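Local structure of Lmo2349 protein (Listeria monocytogenes, 4GVO) at residues A[135-140]-A[144-149]; A[114-119]-A[165-170]; A[44-49]-A[214-219]; A[37-42]-A[198-203]. The protein probably binds L-cystine or related amino acids outside the membrane, as the solute-binding component of an ABC transporter. All coordinates share one frame; numbering follows the deposited sequence. Where two conformers were deposited one is given.

Interaction 1: residues A[135-140]-A[144-149]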
loop_
_atom_site.group_PDB
_atom_site.type_symbol
_atom_site.label_atom_id
_atom_site.label_comp_id
_atom_site.label_asym_id
_atom_site.label_seq_id
_atom_site.Cartn_x
_atom_site.Cartn_y
_atom_site.Cartn_z
ATOM N N LYS A 135 8.316 -9.217 -12.952
ATOM C CA LYS A 135 9.664 -9.772 -12.961
ATOM C C LYS A 135 9.626 -11.290 -12.892
ATOM O O LYS A 135 10.415 -11.963 -13.554
ATOM C CB LYS A 135 10.463 -9.204 -11.824
ATOM C CG LYS A 135 10.823 -7.742 -12.000
ATOM C CD LYS A 135 11.495 -7.274 -10.760
ATOM C CE LYS A 135 12.006 -5.860 -10.900
ATOM N NZ LYS A 135 12.523 -5.321 -9.630
ATOM N N ILE A 136 8.727 -11.849 -12.085
ATOM C CA ILE A 136 8.591 -13.298 -12.013
ATOM C C ILE A 136 8.103 -13.918 -13.315
ATOM O O ILE A 136 8.580 -14.947 -13.740
ATOM C CB ILE A 136 7.668 -13.702 -10.852
ATOM C CG1 ILE A 136 8.337 -13.306 -9.500
ATOM C CG2 ILE A 136 7.276 -15.203 -10.886
ATOM C CD1 ILE A 136 7.349 -13.219 -8.360
ATOM N N ASN A 137 7.139 -13.273 -13.967
ATOM C CA ASN A 137 6.686 -13.717 -15.251
ATOM C C ASN A 137 7.844 -13.808 -16.243
ATOM O O ASN A 137 8.001 -14.816 -16.933
ATOM C CB ASN A 137 5.509 -12.823 -15.741
ATOM C CG ASN A 137 4.596 -13.504 -16.730
ATOM O OD1 ASN A 137 4.681 -14.705 -16.954
ATOM N ND2 ASN A 137 3.749 -12.721 -17.384
ATOM N N GLU A 138 8.662 -12.755 -16.292
ATOM C CA GLU A 138 9.787 -12.735 -17.209
ATOM C C GLU A 138 10.761 -13.869 -16.870
ATOM O O GLU A 138 11.231 -14.599 -17.768
ATOM C CB GLU A 138 10.449 -11.352 -17.126
ATOM C CG GLU A 138 11.578 -11.228 -18.121
ATOM C CD GLU A 138 12.292 -9.907 -18.033
ATOM O OE1 GLU A 138 12.477 -9.389 -16.913
ATOM O OE2 GLU A 138 12.665 -9.408 -19.102
ATOM N N GLU A 139 11.034 -14.056 -15.593
ATOM C CA GLU A 139 11.895 -15.167 -15.158
ATOM C C GLU A 139 11.402 -16.531 -15.608
ATOM O O GLU A 139 12.193 -17.414 -15.912
ATOM C CB GLU A 139 11.984 -15.132 -13.635
ATOM C CG GLU A 139 12.755 -16.272 -12.974
ATOM C CD GLU A 139 12.590 -16.290 -11.478
ATOM O OE1 GLU A 139 12.189 -15.224 -10.927
ATOM O OE2 GLU A 139 12.864 -17.347 -10.860
ATOM N N GLN A 140 10.069 -16.672 -15.702
ATOM C CA GLN A 140 9.398 -17.895 -16.083
ATOM C C GLN A 140 9.107 -17.984 -17.591
ATOM O O GLN A 140 8.329 -18.836 -18.029
ATOM C CB GLN A 140 8.116 -18.075 -15.251
ATOM C CG GLN A 140 8.441 -18.277 -13.781
ATOM C CD GLN A 140 7.272 -18.582 -12.848
ATOM O OE1 GLN A 140 7.498 -18.763 -11.636
ATOM N NE2 GLN A 140 6.040 -18.598 -13.368
ATOM N N PHE A 144 2.611 -16.839 -17.719
ATOM C CA PHE A 144 1.317 -16.478 -17.236
ATOM C C PHE A 144 0.911 -15.111 -17.754
ATOM O O PHE A 144 1.695 -14.433 -18.404
ATOM C CB PHE A 144 1.142 -16.660 -15.715
ATOM C CG PHE A 144 2.025 -15.826 -14.844
ATOM C CD1 PHE A 144 1.578 -14.634 -14.359
ATOM C CD2 PHE A 144 3.269 -16.299 -14.422
ATOM C CE1 PHE A 144 2.331 -13.879 -13.501
ATOM C CE2 PHE A 144 4.045 -15.538 -13.554
ATOM C CZ PHE A 144 3.573 -14.315 -13.103
ATOM N N GLU A 145 -0.338 -14.748 -17.520
ATOM C CA GLU A 145 -0.919 -13.462 -17.935
ATOM C C GLU A 145 -1.096 -12.599 -16.720
ATOM O O GLU A 145 -1.615 -13.081 -15.730
ATOM C CB GLU A 145 -2.292 -13.670 -18.602
ATOM C CG GLU A 145 -2.950 -12.353 -18.990
ATOM C CD GLU A 145 -4.328 -12.517 -19.609
ATOM O OE1 GLU A 145 -4.771 -13.669 -19.816
ATOM O OE2 GLU A 145 -4.938 -11.463 -19.934
ATOM N N ILE A 146 -0.696 -11.320 -16.817
ATOM C CA ILE A 146 -0.926 -10.332 -15.794
ATOM C C ILE A 146 -1.915 -9.307 -16.380
ATOM O O ILE A 146 -1.702 -8.751 -17.470
ATOM C CB ILE A 146 0.353 -9.601 -15.327
ATOM C CG1 ILE A 146 1.344 -10.578 -14.681
ATOM C CG2 ILE A 146 0.017 -8.517 -14.320
ATOM C CD1 ILE A 146 2.744 -10.042 -14.426
ATOM N N ALA A 147 -2.991 -9.101 -15.641
ATOM C CA ALA A 147 -4.014 -8.119 -15.999
ATOM C C ALA A 147 -4.235 -7.173 -14.842
ATOM O O ALA A 147 -3.861 -7.440 -13.713
ATOM C CB ALA A 147 -5.320 -8.827 -16.341
ATOM N N TYR A 148 -4.851 -6.036 -15.125
ATOM C CA TYR A 148 -5.061 -5.008 -14.124
ATOM C C TYR A 148 -6.534 -4.888 -13.773
ATOM O O TYR A 148 -7.383 -4.917 -14.678
ATOM C CB TYR A 148 -4.457 -3.679 -14.586
ATOM C CG TYR A 148 -2.961 -3.832 -14.845
ATOM C CD1 TYR A 148 -2.114 -4.214 -13.806
ATOM C CD2 TYR A 148 -2.404 -3.635 -16.108
ATOM C CE1 TYR A 148 -0.769 -4.420 -14.009
ATOM C CE2 TYR A 148 -1.040 -3.848 -16.328
ATOM C CZ TYR A 148 -0.234 -4.231 -15.272
ATOM O OH TYR A 148 1.113 -4.432 -15.462
ATOM N N GLU A 149 -6.851 -4.796 -12.488
ATOM C CA GLU A 149 -8.256 -4.715 -12.072
ATOM C C GLU A 149 -8.904 -3.443 -12.562
ATOM O O GLU A 149 -8.262 -2.401 -12.760
ATOM C CB GLU A 149 -8.415 -4.819 -10.567
ATOM C CG GLU A 149 -7.827 -3.615 -9.839
ATOM C CD GLU A 149 -8.062 -3.580 -8.333
ATOM O OE1 GLU A 149 -8.974 -4.282 -7.812
ATOM O OE2 GLU A 149 -7.317 -2.800 -7.667
#
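The side-chain amide of Asn137 is stacked on one face of the Phe144 ring, the two planes 23° apart, while Ile136 and Gln140 meet the ring at its edge. The contact closes the connection from helix 128-139 to strand 145-148, the second half of a beta-alpha-beta unit that begins with strand 120-123. Asn137 OD1 lies toward the rim of the ring, 3.3 Å from Phe144 CD2. Asn137 CB sits over the face as a CH-pi contact, 4.0 Å from the Phe144 centroid. At the edge, Ile136 CG2 is 4.2 Å from Phe144 CE2. Gln140 brings NE2 to 3.7 Å from Phe144 CE2, its amide turned steeply (74°) to the ring. That amide has other partners: OE1 bonds to Thr113 and NE2 to Asn143.

The Asn137 amide uses both ends on one residue. Phe144 N donates a fairly straight bond of 3.1 Å to Asn137 OD1. Asn137 ND2 donates 2.9 Å to Phe144 O, arriving above the carbonyl plane along a more bent path. The pair fixes the rotation of the amide. Phe144 CG stands between its own N and carbonyl carbon (chi1 63°), which folds the ring under the amide that grips its backbone. Further along the strand, Ile146 points to the helix and places CD1 4.1 Å from Asn137 ND2.

Interaction 2: residues A[114-119]-A[165-170]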
loop_
_atom_site.group_PDB
_atom_site.type_symbol
_atom_site.label_atom_id
_atom_site.label_comp_id
_atom_site.label_asym_id
_atom_site.label_seq_id
_atom_site.Cartn_x
_atom_site.Cartn_y
_atom_site.Cartn_z
ATOM N N LYS A 114 5.437 -20.904 -10.027
ATOM C CA LYS A 114 5.491 -21.846 -11.157
ATOM C C LYS A 114 4.089 -22.432 -11.429
ATOM O O LYS A 114 3.770 -22.752 -12.577
ATOM C CB LYS A 114 6.508 -22.968 -10.906
ATOM C CG LYS A 114 7.952 -22.502 -10.787
ATOM C CD LYS A 114 8.907 -23.640 -10.427
ATOM C CE LYS A 114 10.247 -23.070 -10.087
ATOM N NZ LYS A 114 10.759 -22.296 -11.251
ATOM N N ASP A 115 3.231 -22.502 -10.405
ATOM C CA ASP A 115 1.887 -23.020 -10.540
ATOM C C ASP A 115 0.948 -22.069 -11.264
ATOM O O ASP A 115 -0.204 -22.414 -11.504
ATOM C CB ASP A 115 1.293 -23.393 -9.184
ATOM C CG ASP A 115 2.146 -24.372 -8.357
ATOM O OD1 ASP A 115 2.957 -25.150 -8.906
ATOM O OD2 ASP A 115 1.993 -24.351 -7.089
ATOM N N LEU A 116 1.411 -20.873 -11.598
ATOM C CA LEU A 116 0.647 -19.943 -12.396
ATOM C C LEU A 116 0.727 -20.176 -13.890
ATOM O O LEU A 116 0.054 -19.479 -14.626
ATOM C CB LEU A 116 1.119 -18.495 -12.120
ATOM C CG LEU A 116 0.993 -18.024 -10.666
ATOM C CD1 LEU A 116 1.669 -16.655 -10.550
ATOM C CD2 LEU A 116 -0.469 -17.924 -10.290
ATOM N N ALA A 117 1.481 -21.179 -14.343
ATOM C CA ALA A 117 1.619 -21.397 -15.763
ATOM C C ALA A 117 0.246 -21.551 -16.411
ATOM O O ALA A 117 -0.586 -22.371 -15.950
ATOM C CB ALA A 117 2.478 -22.619 -16.028
ATOM N N GLY A 118 -0.013 -20.767 -17.464
ATOM C CA GLY A 118 -1.287 -20.813 -18.189
ATOM C C GLY A 118 -2.464 -20.132 -17.517
ATOM O O GLY A 118 -3.566 -20.243 -18.000
ATOM N N LYS A 119 -2.216 -19.468 -16.392
ATOM C CA LYS A 119 -3.238 -18.838 -15.591
ATOM C C LYS A 119 -3.157 -17.315 -15.694
ATOM O O LYS A 119 -2.308 -16.765 -16.377
ATOM C CB LYS A 119 -3.139 -19.305 -14.132
ATOM C CG LYS A 119 -3.524 -20.795 -14.066
ATOM C CD LYS A 119 -3.623 -21.316 -12.664
ATOM C CE LYS A 119 -4.266 -22.694 -12.659
ATOM N NZ LYS A 119 -4.618 -23.186 -11.301
ATOM N N ALA A 165 -9.944 -14.384 -12.778
ATOM C CA ALA A 165 -8.556 -14.358 -12.323
ATOM C C ALA A 165 -8.334 -15.579 -11.443
ATOM O O ALA A 165 -9.194 -15.913 -10.644
ATOM C CB ALA A 165 -8.234 -13.093 -11.536
ATOM N N ASP A 166 -7.149 -16.196 -11.543
ATOM C CA ASP A 166 -6.757 -17.314 -10.698
ATOM C C ASP A 166 -6.105 -16.855 -9.379
ATOM O O ASP A 166 -6.172 -17.543 -8.369
ATOM C CB ASP A 166 -5.790 -18.166 -11.489
ATOM C CG ASP A 166 -6.452 -18.816 -12.699
ATOM O OD1 ASP A 166 -7.165 -19.821 -12.481
ATOM O OD2 ASP A 166 -6.270 -18.287 -13.827
ATOM N N ALA A 167 -5.448 -15.697 -9.409
ATOM C CA ALA A 167 -4.695 -15.187 -8.263
ATOM C C ALA A 167 -4.530 -13.702 -8.365
ATOM O O ALA A 167 -4.722 -13.125 -9.445
ATOM C CB ALA A 167 -3.294 -15.841 -8.150
ATOM N N THR A 168 -4.226 -13.107 -7.211
ATOM C CA THR A 168 -3.728 -11.737 -7.144
ATOM C C THR A 168 -2.453 -11.770 -6.277
ATOM O O THR A 168 -1.933 -12.850 -5.958
ATOM C CB THR A 168 -4.808 -10.780 -6.581
ATOM O OG1 THR A 168 -4.343 -9.425 -6.679
ATOM C CG2 THR A 168 -5.191 -11.084 -5.154
ATOM N N ILE A 169 -1.970 -10.585 -5.895
ATOM C CA ILE A 169 -0.848 -10.448 -4.971
ATOM C C ILE A 169 -1.257 -9.438 -3.914
ATOM O O ILE A 169 -1.824 -8.392 -4.235
ATOM C CB ILE A 169 0.454 -10.102 -5.701
ATOM C CG1 ILE A 169 1.663 -10.227 -4.753
ATOM C CG2 ILE A 169 0.419 -8.767 -6.467
ATOM C CD1 ILE A 169 2.980 -10.141 -5.483
ATOM N N SER A 170 -1.085 -9.804 -2.647
ATOM C CA SER A 170 -1.552 -8.965 -1.552
ATOM C C SER A 170 -0.776 -9.216 -0.274
ATOM O O SER A 170 0.229 -9.944 -0.304
ATOM C CB SER A 170 -3.080 -9.097 -1.298
ATOM O OG SER A 170 -3.547 -7.930 -0.550
HETATM O O HOH W 1 -6.688 -21.529 -10.338
#
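A type II beta turn from Leu116 to Lys119, with Gly118 at positive phi, brings Lys119 CA to 6.2 Å from Asp166 CA. Lys119 N closes the turn with a bond of 2.9 Å to Leu116 O. Two side-chain pairs then join the segments.

The larger pair is Lys119 with Asp166, which cross at about a right angle. The aliphatic part of the lysine lies on the carboxylate: Lys119 CB is 3.3 Å from Asp166 OD2, and Lys119 CD is 3.8 Å from Asp166 OD1. Extended beyond CG, the lysine chain runs across the acid and carries NZ past it. Lys119 NZ stays 4.4 Å from Asp166 OD1, too long for a salt bridge. One water fills the step, accepting from Lys119 NZ at 2.8 Å and donating to Asp166 OD1 at 2.8 Å. The other carboxylate oxygen, OD2, accepts from the backbone N of Arg120, which holds the acid in place beside the lysine. The second pair is apolar and buried: Leu116 CD2 touches Ala167 CB at 4.1 Å.

This is structural packing on the lobe that holds strands 120-123 and 145-148. Leu116 also rests on Val121 and Phe144, and Ala167 on Val103 of strand 95-104. Backbone bonds tie Asp166 to Arg120 and Ala167 to Ile122, so the approach to strand 168-170 runs beside strand 120-123, with helix 156-162 against Ala165 and Thr168.

Interaction 3: residues A[44-49]-A[214-219]. With NA (sodium ion), chain D.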
loop_
_atom_site.group_PDB
_atom_site.type_symbol
_atom_site.label_atom_id
_atom_site.label_comp_id
_atom_site.label_asym_id
_atom_site.label_seq_id
_atom_site.Cartn_x
_atom_site.Cartn_y
_atom_site.Cartn_z
ATOM N N LYS A 44 0.594 17.631 13.551
ATOM C CA LYS A 44 0.438 18.172 14.879
ATOM C C LYS A 44 1.811 18.438 15.540
ATOM O O LYS A 44 1.975 19.392 16.318
ATOM C CB LYS A 44 -0.466 17.201 15.649
ATOM C CG LYS A 44 -0.643 17.413 17.117
ATOM C CD LYS A 44 -1.340 16.198 17.720
ATOM C CE LYS A 44 -2.665 15.896 17.035
ATOM N NZ LYS A 44 -3.232 14.556 17.444
ATOM N N ARG A 45 2.786 17.596 15.213
ATOM C CA ARG A 45 4.093 17.652 15.766
ATOM C C ARG A 45 5.091 18.474 14.977
ATOM O O ARG A 45 6.280 18.561 15.352
ATOM C CB ARG A 45 4.594 16.216 15.993
ATOM C CG ARG A 45 3.642 15.461 16.906
ATOM C CD ARG A 45 4.191 14.120 17.282
ATOM N NE ARG A 45 3.164 13.321 17.973
ATOM C CZ ARG A 45 3.420 12.489 18.961
ATOM N NH1 ARG A 45 4.671 12.322 19.389
ATOM N NH2 ARG A 45 2.454 11.782 19.478
ATOM N N LEU A 46 4.627 19.144 13.927
ATOM C CA LEU A 46 5.507 19.988 13.086
ATOM C C LEU A 46 4.852 21.354 12.954
ATOM O O LEU A 46 4.096 21.618 12.005
ATOM C CB LEU A 46 5.664 19.333 11.716
ATOM C CG LEU A 46 6.593 18.088 11.696
ATOM C CD1 LEU A 46 6.582 17.488 10.275
ATOM C CD2 LEU A 46 8.039 18.369 12.152
ATOM N N PRO A 47 5.097 22.225 13.922
ATOM C CA PRO A 47 4.437 23.526 13.877
ATOM C C PRO A 47 4.836 24.443 12.724
ATOM O O PRO A 47 4.068 25.335 12.365
ATOM C CB PRO A 47 4.784 24.138 15.234
ATOM C CG PRO A 47 5.995 23.437 15.709
ATOM C CD PRO A 47 5.917 22.044 15.132
ATOM N N GLY A 48 5.965 24.153 12.080
ATOM C CA GLY A 48 6.375 24.948 10.923
ATOM C C GLY A 48 5.740 24.528 9.613
ATOM O O GLY A 48 6.018 25.102 8.565
ATOM N N TYR A 49 4.869 23.521 9.660
ATOM C CA TYR A 49 4.282 22.987 8.453
ATOM C C TYR A 49 2.769 22.817 8.675
ATOM O O TYR A 49 2.323 22.602 9.802
ATOM C CB TYR A 49 4.890 21.632 8.119
ATOM C CG TYR A 49 6.347 21.707 7.736
ATOM C CD1 TYR A 49 6.726 22.013 6.432
ATOM C CD2 TYR A 49 7.341 21.535 8.669
ATOM C CE1 TYR A 49 8.067 22.100 6.067
ATOM C CE2 TYR A 49 8.687 21.611 8.311
ATOM C CZ TYR A 49 9.042 21.866 6.998
ATOM O OH TYR A 49 10.355 21.940 6.622
ATOM N N ASP A 214 10.691 12.439 9.536
ATOM C CA ASP A 214 11.353 11.405 10.351
ATOM C C ASP A 214 11.406 11.774 11.818
ATOM O O ASP A 214 11.180 10.917 12.649
ATOM C CB ASP A 214 12.796 11.138 9.873
ATOM C CG ASP A 214 12.856 10.325 8.608
ATOM O OD1 ASP A 214 11.937 9.473 8.469
ATOM O OD2 ASP A 214 13.879 10.440 7.852
ATOM N N GLU A 215 11.648 13.037 12.139
ATOM C CA GLU A 215 11.660 13.478 13.536
ATOM C C GLU A 215 10.283 13.283 14.168
ATOM O O GLU A 215 10.136 12.721 15.250
ATOM C CB GLU A 215 12.118 14.941 13.616
ATOM C CG GLU A 215 13.582 15.124 13.329
ATOM C CD GLU A 215 14.020 16.568 13.056
ATOM O OE1 GLU A 215 13.178 17.497 13.015
ATOM O OE2 GLU A 215 15.235 16.788 12.855
ATOM N N ALA A 216 9.262 13.707 13.447
ATOM C CA ALA A 216 7.915 13.559 13.955
ATOM C C ALA A 216 7.523 12.077 14.113
ATOM O O ALA A 216 6.961 11.662 15.135
ATOM C CB ALA A 216 6.930 14.281 13.042
ATOM N N LEU A 217 7.788 11.279 13.076
ATOM C CA LEU A 217 7.434 9.880 13.118
ATOM C C LEU A 217 8.209 9.187 14.255
ATOM O O LEU A 217 7.645 8.333 14.929
ATOM C CB LEU A 217 7.736 9.204 11.769
ATOM C CG LEU A 217 7.199 7.771 11.563
ATOM C CD1 LEU A 217 5.800 7.496 12.072
ATOM C CD2 LEU A 217 7.342 7.412 10.069
ATOM N N GLN A 218 9.487 9.505 14.456
ATOM C CA GLN A 218 10.219 8.866 15.540
ATOM C C GLN A 218 9.585 9.192 16.888
ATOM O O GLN A 218 9.511 8.348 17.753
ATOM C CB GLN A 218 11.680 9.316 15.542
ATOM C CG GLN A 218 12.534 8.489 16.488
ATOM C CD GLN A 218 12.573 7.030 16.035
ATOM O OE1 GLN A 218 12.971 6.741 14.904
ATOM N NE2 GLN A 218 12.157 6.116 16.895
ATOM N N SER A 219 9.131 10.430 17.074
ATOM C CA SER A 219 8.463 10.768 18.343
ATOM C C SER A 219 7.131 10.039 18.514
ATOM O O SER A 219 6.748 9.689 19.626
ATOM C CB SER A 219 8.289 12.282 18.499
ATOM O OG SER A 219 7.320 12.817 17.642
HETATM NA NA NA D . 1.868 21.285 11.506
HETATM O O HOH W 2 0.642 22.556 12.958
#
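Arg45 and Leu46 meet Ala216 and Ser219 where the loop after helix 34-44 packs on helix 207-222. The loop ends in a type I beta turn, Leu46 to Tyr49, that forms part of a sodium site. Ser219 has two deposited conformers; in the one described, OG receives Arg45 NH1 and donates to Ala216 O, so both bonds are less certain than the rest. Arg45 NH1 is 3.2 Å from Ser219 OG. The hydroxyl lies near the edge of the guanidinium, 22° out of its plane. Below the polar pair the contact is apolar. Ala216 CB faces the loop and touches Arg45 CB at 4.2 Å and Leu46 CG at 4.1 Å.

The next shell sets these groups in place. In that same conformer Ser219 OG is 2.8 Å from Ala216 O of its own helix. Its chi1 of 72° turns the hydroxyl back to that carbonyl while it still receives the arginine. The arginine is extended from CG to NE, which spans the distance to Ser219. Its strongest partner is Asp223, which forms a salt bridge with NH2; NE pairs with Glu41. These acids probably fix the guanidinium and balance its charge.

Behind the loop lies the metal. The turn is closed by Tyr49 N to Leu46 O, 3.1 Å. The same Leu46 O binds sodium at 2.3 Å, so one carbonyl serves both the turn and the ion. Asp43 adds its backbone O and OD1. The site therefore ties the end of helix 34-44 to the start of strand 49-55. The remaining ligands are Tyr49 O, 2.2 Å from sodium, and a water 2.3 Å from it.

Interaction 4: residues A[37-42]-A[198-203]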
loop_
_atom_site.group_PDB
_atom_site.type_symbol
_atom_site.label_atom_id
_atom_site.label_comp_id
_atom_site.label_asym_id
_atom_site.label_seq_id
_atom_site.Cartn_x
_atom_site.Cartn_y
_atom_site.Cartn_z
ATOM N N GLU A 37 -4.512 9.369 9.190
ATOM C CA GLU A 37 -4.388 9.733 10.585
ATOM C C GLU A 37 -2.930 9.875 11.018
ATOM O O GLU A 37 -2.599 10.755 11.826
ATOM C CB GLU A 37 -5.170 8.771 11.472
ATOM C CG GLU A 37 -6.670 8.819 11.163
ATOM C CD GLU A 37 -7.365 10.155 11.374
ATOM O OE1 GLU A 37 -6.875 10.994 12.167
ATOM O OE2 GLU A 37 -8.450 10.362 10.780
ATOM N N LEU A 38 -2.034 9.056 10.458
ATOM C CA LEU A 38 -0.606 9.229 10.756
ATOM C C LEU A 38 -0.111 10.593 10.271
ATOM O O LEU A 38 0.599 11.271 10.976
ATOM C CB LEU A 38 0.242 8.091 10.174
ATOM C CG LEU A 38 1.733 8.165 10.467
ATOM C CD1 LEU A 38 2.018 8.184 11.960
ATOM C CD2 LEU A 38 2.386 6.989 9.777
ATOM N N VAL A 39 -0.440 10.979 9.049
ATOM C CA VAL A 39 -0.052 12.283 8.524
ATOM C C VAL A 39 -0.595 13.404 9.421
ATOM O O VAL A 39 0.082 14.391 9.684
ATOM C CB VAL A 39 -0.480 12.455 7.051
ATOM C CG1 VAL A 39 -0.312 13.905 6.626
ATOM C CG2 VAL A 39 0.332 11.530 6.170
ATOM N N LYS A 40 -1.832 13.291 9.878
ATOM C CA LYS A 40 -2.402 14.306 10.775
ATOM C C LYS A 40 -1.641 14.400 12.103
ATOM O O LYS A 40 -1.451 15.468 12.651
ATOM C CB LYS A 40 -3.900 14.060 11.001
ATOM C CG LYS A 40 -4.758 14.275 9.756
ATOM C CD LYS A 40 -6.247 14.109 10.039
ATOM C CE LYS A 40 -7.112 14.552 8.870
ATOM N NZ LYS A 40 -8.534 14.683 9.321
ATOM N N GLU A 41 -1.217 13.264 12.625
ATOM C CA GLU A 41 -0.398 13.215 13.827
ATOM C C GLU A 41 0.972 13.847 13.602
ATOM O O GLU A 41 1.474 14.587 14.440
ATOM C CB GLU A 41 -0.296 11.778 14.340
ATOM C CG GLU A 41 0.383 11.647 15.678
ATOM C CD GLU A 41 -0.393 12.326 16.808
ATOM O OE1 GLU A 41 -1.639 12.417 16.732
ATOM O OE2 GLU A 41 0.259 12.793 17.755
ATOM N N ILE A 42 1.571 13.600 12.434
ATOM C CA ILE A 42 2.811 14.229 12.070
ATOM C C ILE A 42 2.652 15.744 11.976
ATOM O O ILE A 42 3.467 16.505 12.515
ATOM C CB ILE A 42 3.333 13.640 10.728
ATOM C CG1 ILE A 42 3.871 12.247 10.980
ATOM C CG2 ILE A 42 4.385 14.515 10.119
ATOM C CD1 ILE A 42 4.068 11.426 9.724
ATOM N N VAL A 198 7.219 0.142 4.404
ATOM C CA VAL A 198 6.371 1.235 3.935
ATOM C C VAL A 198 6.923 2.556 4.488
ATOM O O VAL A 198 7.221 2.670 5.693
ATOM C CB VAL A 198 4.929 1.007 4.412
ATOM C CG1 VAL A 198 4.094 2.308 4.358
ATOM C CG2 VAL A 198 4.263 -0.125 3.604
ATOM N N TYR A 199 7.038 3.535 3.603
ATOM C CA TYR A 199 7.549 4.835 3.899
ATOM C C TYR A 199 6.741 5.896 3.147
ATOM O O TYR A 199 6.026 5.587 2.208
ATOM C CB TYR A 199 9.004 4.960 3.454
ATOM C CG TYR A 199 9.970 3.924 3.970
ATOM C CD1 TYR A 199 10.090 2.682 3.343
ATOM C CD2 TYR A 199 10.786 4.187 5.047
ATOM C CE1 TYR A 199 10.981 1.736 3.770
ATOM C CE2 TYR A 199 11.659 3.239 5.507
ATOM C CZ TYR A 199 11.762 2.011 4.852
ATOM O OH TYR A 199 12.656 1.080 5.284
ATOM N N PHE A 200 6.934 7.156 3.521
ATOM C CA PHE A 200 6.489 8.269 2.687
ATOM C C PHE A 200 7.437 8.473 1.503
ATOM O O PHE A 200 8.631 8.168 1.596
ATOM C CB PHE A 200 6.388 9.556 3.494
ATOM C CG PHE A 200 5.445 9.445 4.654
ATOM C CD1 PHE A 200 4.093 9.414 4.426
ATOM C CD2 PHE A 200 5.903 9.351 5.984
ATOM C CE1 PHE A 200 3.201 9.299 5.450
ATOM C CE2 PHE A 200 4.994 9.184 7.029
ATOM C CZ PHE A 200 3.639 9.193 6.768
ATOM N N MET A 201 6.892 8.991 0.408
ATOM C CA MET A 201 7.676 9.305 -0.744
ATOM C C MET A 201 7.619 10.773 -1.016
ATOM O O MET A 201 6.548 11.384 -0.922
ATOM C CB MET A 201 7.195 8.526 -1.980
ATOM C CG MET A 201 7.373 7.028 -1.805
ATOM S SD MET A 201 6.869 6.047 -3.238
ATOM C CE MET A 201 7.974 6.675 -4.498
ATOM N N LEU A 202 8.769 11.338 -1.357
ATOM C CA LEU A 202 8.925 12.782 -1.586
ATOM C C LEU A 202 9.752 13.006 -2.849
ATOM O O LEU A 202 10.369 12.111 -3.373
ATOM C CB LEU A 202 9.641 13.427 -0.391
ATOM C CG LEU A 202 9.025 13.206 0.996
ATOM C CD1 LEU A 202 9.618 11.977 1.713
ATOM C CD2 LEU A 202 9.203 14.466 1.851
ATOM N N GLY A 203 9.804 14.253 -3.291
ATOM C CA GLY A 203 10.779 14.618 -4.313
ATOM C C GLY A 203 12.180 14.589 -3.771
ATOM O O GLY A 203 12.395 14.840 -2.589
#
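Helix 34-44, through residues 37-42, faces the extended chain at 198-203, with Val39 CA and Phe200 CA 9.6 Å apart as the nearest pair. That wide spacing is bridged by side chains. The arrangement is helix-on-sheet packing in an alpha/beta lobe: helix 34-44 lies in the chain between strands 9-15 and 49-55, which pair in parallel with each other, and strand 191-202 belongs to the same mixed sheet.

Phe200 makes the whole contact on its side. Its ring reaches toward the helix and meets three apolar side chains there, each at an oblique angle to the ring. Leu38, Val39 and Ile42 line that side of the helix, Leu38 and Ile42 being one turn apart. All four residues are buried. The outer end of the ring does the touching. Val39 CG2 reaches Phe200 CE1 at 3.7 Å, and Leu38 CD2 reaches Phe200 CZ at 3.9 Å. Phe200 CG is opposite its carbonyl carbon (chi1 -59°), and this directs the ring away from its own backbone and against the helix. Ile42 and Phe200 extend toward each other from their two backbones, and Ile42 too meets the ring obliquely.

Neighbours hold the phenylalanine from other sides. Its ring stacks with Tyr94 and touches Val213 of helix 207-222, and its backbone N bonds to Asn90. Leu38 also packs on Leu226 and Leu229 of helix 225-234. Val39 and Ile42 continue onto Phe51 of strand 49-55. The closest approach is that of Ile42 CD1, which straddles the bond at the ring's end, 3.6 Å from Phe200 CE2 and 3.7 Å from Phe200 CZ.

The four contacts form two pairs on opposite sides of the chain's centre. Interactions 1 and 2 lie about 8 Å apart, centre to centre, and share strand 120-123 as a neighbour. Glu145 N probably bonds to Lys119 O between them. Interactions 3 and 4 are about 10 Å apart, centre to centre, and meet through Leu217 on Leu38 and Ala216 on Ile42; interaction 4 packs helix 34-44 itself, and interaction 3 the loop that follows it. Interaction 4 is core and wholly apolar. The other three are partly buried and mix apolar packing with polar links: amide to backbone in 1, a water bridge in 2, an arginine bond beside a sodium site in 3.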